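Local structure of nicastrin (Dictyostelium purpureum, 4R12) at residues 508-513 and 539-544. The protein is probably an essential subunit of the gamma-secretase complex, which cleaves integral membrane proteins such as Notch receptors within the membrane. Sequence-based numbering, arbitrary orientation.
Sequences LLYSIT and VSSNTH
Tyr510 and Ser541 grip each other twice, a compact example of how one aromatic residue can fasten the last turn of a helix to an extended chain. CB of Ser541 sits over the centre of the Tyr510 ring, 3.5 Å from its centroid and only 7° off the normal, a CH-pi contact. The same serine donates from OG to Tyr510 O at 3.0 Å, lying in the carbonyl plane on a lone pair. With CG anti to the backbone N (chi1 -171°), the tyrosine ring is carried across the chain of 539-543, and its OH donates to Val539 O at 2.7 Å, tilted 24° from that carbonyl plane. CG1 of Val539 packs near CE1 of the ring, while CB of Thr543 approaches CD2 obliquely at 3.6 Å. The methyl CG2 of Thr543 lies against the Tyr510 backbone and also reaches CG of Leu509.

Three hydroxyls gather by the Tyr510 backbone, at the helix end: Thr513 OG1 lies 2.8 Å from Ser541 OG and 2.9 Å from Thr543 OG1. Thr513 OG1 also donates to Leu509 O at 2.7 Å, reaching it from the face opposite Thr513 N, which ties the threonine back to helix 500-512. Ser202 of strand 192-203 hydrogen-bonds to both threonine hydroxyls, and a water bridges Thr513 O to N of Asn542, a residue that centres an inverse gamma turn. The contact thus joins helix 500-512 to the passage from strand 536-540 into strand 542-548. Tyr510 is held through its backbone carbonyl and its phenol; the phenol bond and Ser541 CB restrain how the ring lies, and the buried hydroxyls are satisfied by the carbonyls of Leu509 and Tyr510 and by Ser202.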
ATOM      1  N   LEU A 508     -13.875   1.622  -9.097  1.00 23.47           N
ATOM      2  CA  LEU A 508     -13.948   0.308  -9.724  1.00 23.42           C
ATOM      3  C   LEU A 508     -14.760  -0.679  -8.865  1.00 23.98           C
ATOM      4  O   LEU A 508     -15.649  -1.362  -9.373  1.00 24.44           O
ATOM      5  CB  LEU A 508     -12.534  -0.233  -9.988  1.00 24.13           C
ATOM      6  CG  LEU A 508     -12.447  -1.622 -10.618  1.00 23.75           C
ATOM      7  CD1 LEU A 508     -13.114  -1.629 -12.019  1.00 24.47           C
ATOM      8  CD2 LEU A 508     -10.982  -2.099 -10.685  1.00 23.22           C
ATOM      9  N   LEU A 509     -14.470  -0.732  -7.566  1.00 23.52           N
ATOM     10  CA  LEU A 509     -15.196  -1.612  -6.642  1.00 23.61           C
ATOM     11  C   LEU A 509     -16.680  -1.242  -6.601  1.00 25.38           C
ATOM     12  O   LEU A 509     -17.544  -2.114  -6.629  1.00 25.17           O
ATOM     13  CB  LEU A 509     -14.605  -1.533  -5.226  1.00 22.12           C
ATOM     14  CG  LEU A 509     -15.242  -2.393  -4.121  1.00 24.33           C
ATOM     15  CD1 LEU A 509     -15.225  -3.860  -4.514  1.00 22.32           C
ATOM     16  CD2 LEU A 509     -14.519  -2.210  -2.794  1.00 22.93           C
ATOM     17  N   TYR A 510     -16.951   0.057  -6.505  1.00 21.45           N
ATOM     18  CA  TYR A 510     -18.321   0.568  -6.514  1.00 22.91           C
ATOM     19  C   TYR A 510     -19.060   0.073  -7.764  1.00 23.82           C
ATOM     20  O   TYR A 510     -20.179  -0.432  -7.682  1.00 24.91           O
ATOM     21  CB  TYR A 510     -18.311   2.103  -6.459  1.00 22.68           C
ATOM     22  CG  TYR A 510     -19.669   2.747  -6.236  1.00 25.48           C
ATOM     23  CD1 TYR A 510     -20.586   2.885  -7.284  1.00 26.12           C
ATOM     24  CD2 TYR A 510     -20.037   3.225  -4.976  1.00 26.25           C
ATOM     25  CE1 TYR A 510     -21.830   3.471  -7.076  1.00 27.65           C
ATOM     26  CE2 TYR A 510     -21.280   3.811  -4.759  1.00 28.75           C
ATOM     27  CZ  TYR A 510     -22.170   3.934  -5.812  1.00 28.69           C
ATOM     28  OH  TYR A 510     -23.403   4.515  -5.606  1.00 30.63           O
ATOM     29  N   SER A 511     -18.415   0.199  -8.920  1.00 23.42           N
ATOM     30  CA  SER A 511     -19.032  -0.193 -10.177  1.00 25.90           C
ATOM     31  C   SER A 511     -19.276  -1.704 -10.277  1.00 24.84           C
ATOM     32  O   SER A 511     -20.353  -2.131 -10.696  1.00 26.99           O
ATOM     33  CB  SER A 511     -18.162   0.273 -11.354  1.00 25.52           C
ATOM     34  OG  SER A 511     -18.720  -0.165 -12.574  1.00 24.29           O
ATOM     35  N   ILE A 512     -18.287  -2.513  -9.889  1.00 25.74           N
ATOM     36  CA  ILE A 512     -18.410  -3.962 -10.065  1.00 25.72           C
ATOM     37  C   ILE A 512     -19.539  -4.527  -9.208  1.00 27.21           C
ATOM     38  O   ILE A 512     -20.200  -5.499  -9.573  1.00 28.66           O
ATOM     39  CB  ILE A 512     -17.104  -4.681  -9.695  1.00 25.76           C
ATOM     40  CG1 ILE A 512     -16.040  -4.428 -10.752  1.00 25.51           C
ATOM     41  CG2 ILE A 512     -17.322  -6.187  -9.578  1.00 28.89           C
ATOM     42  CD1 ILE A 512     -14.668  -4.907 -10.220  1.00 27.92           C
ATOM     43  N   THR A 513     -19.768  -3.896  -8.069  1.00 23.28           N
ATOM     44  CA  THR A 513     -20.745  -4.397  -7.115  1.00 25.16           C
ATOM     45  C   THR A 513     -22.100  -3.688  -7.217  1.00 27.53           C
ATOM     46  O   THR A 513     -22.963  -3.878  -6.368  1.00 27.92           O
ATOM     47  CB  THR A 513     -20.208  -4.257  -5.677  1.00 27.47           C
ATOM     48  OG1 THR A 513     -19.876  -2.889  -5.433  1.00 24.45           O
ATOM     49  CG2 THR A 513     -18.940  -5.111  -5.477  1.00 23.27           C
ATOM     50  N   VAL A 539     -25.426   5.447 -10.609  1.00 27.91           N
ATOM     51  CA  VAL A 539     -25.155   4.050 -10.288  1.00 27.39           C
ATOM     52  C   VAL A 539     -25.265   3.835  -8.785  1.00 28.98           C
ATOM     53  O   VAL A 539     -24.727   4.607  -7.990  1.00 27.54           O
ATOM     54  CB  VAL A 539     -23.755   3.620 -10.785  1.00 26.24           C
ATOM     55  CG1 VAL A 539     -23.485   2.156 -10.470  1.00 25.54           C
ATOM     56  CG2 VAL A 539     -23.628   3.886 -12.288  1.00 26.90           C
ATOM     57  N   SER A 540     -25.974   2.781  -8.404  1.00 28.08           N
ATOM     58  CA  SER A 540     -26.193   2.497  -6.993  1.00 28.96           C
ATOM     59  C   SER A 540     -25.381   1.279  -6.578  1.00 27.86           C
ATOM     60  O   SER A 540     -25.430   0.246  -7.232  1.00 28.75           O
ATOM     61  CB  SER A 540     -27.676   2.269  -6.723  1.00 32.49           C
ATOM     62  OG  SER A 540     -28.420   3.437  -7.025  1.00 33.18           O
ATOM     63  N   SER A 541     -24.641   1.422  -5.489  1.00 28.71           N
ATOM     64  CA  SER A 541     -23.820   0.334  -4.943  1.00 28.68           C
ATOM     65  C   SER A 541     -23.614   0.526  -3.451  1.00 28.16           C
ATOM     66  O   SER A 541     -23.406   1.650  -2.991  1.00 27.28           O
ATOM     67  CB  SER A 541     -22.458   0.275  -5.645  1.00 25.20           C
ATOM     68  OG  SER A 541     -21.638  -0.755  -5.112  1.00 25.34           O
ATOM     69  N   ASN A 542     -23.635  -0.577  -2.709  1.00 28.21           N
ATOM     70  CA  ASN A 542     -23.371  -0.576  -1.270  1.00 28.29           C
ATOM     71  C   ASN A 542     -21.865  -0.603  -0.996  1.00 26.66           C
ATOM     72  O   ASN A 542     -21.340  -1.528  -0.366  1.00 24.96           O
ATOM     73  CB  ASN A 542     -24.072  -1.770  -0.607  1.00 29.80           C
ATOM     74  CG  ASN A 542     -24.259  -1.588   0.883  1.00 32.19           C
ATOM     75  OD1 ASN A 542     -24.075  -0.498   1.415  1.00 31.56           O
ATOM     76  ND2 ASN A 542     -24.633  -2.659   1.562  1.00 33.34           N
ATOM     77  N   THR A 543     -21.188   0.435  -1.478  1.00 28.30           N
ATOM     78  CA  THR A 543     -19.731   0.559  -1.414  1.00 26.79           C
ATOM     79  C   THR A 543     -19.385   1.905  -0.800  1.00 27.00           C
ATOM     80  O   THR A 543     -19.983   2.917  -1.160  1.00 28.84           O
ATOM     81  CB  THR A 543     -19.109   0.448  -2.820  1.00 25.57           C
ATOM     82  OG1 THR A 543     -19.413  -0.840  -3.369  1.00 25.74           O
ATOM     83  CG2 THR A 543     -17.583   0.648  -2.790  1.00 24.20           C
ATOM     84  N   HIS A 544     -18.422   1.930   0.118  1.00 26.07           N
ATOM     85  CA  HIS A 544     -18.247   3.088   0.993  1.00 27.42           C
ATOM     86  C   HIS A 544     -16.796   3.343   1.361  1.00 26.86           C
ATOM     87  O   HIS A 544     -16.034   2.409   1.624  1.00 25.31           O
ATOM     88  CB  HIS A 544     -19.079   2.898   2.274  1.00 27.66           C
ATOM     89  CG  HIS A 544     -20.506   2.533   2.000  1.00 29.76           C
ATOM     90  ND1 HIS A 544     -21.455   3.465   1.639  1.00 32.78           N
ATOM     91  CD2 HIS A 544     -21.127   1.330   1.971  1.00 30.62           C
ATOM     92  CE1 HIS A 544     -22.609   2.856   1.427  1.00 33.77           C
ATOM     93  NE2 HIS A 544     -22.437   1.560   1.624  1.00 33.33           N
TER
HETATM   94  O   HOH W   1     -23.856  -3.304  -3.855  1.00 28.56           O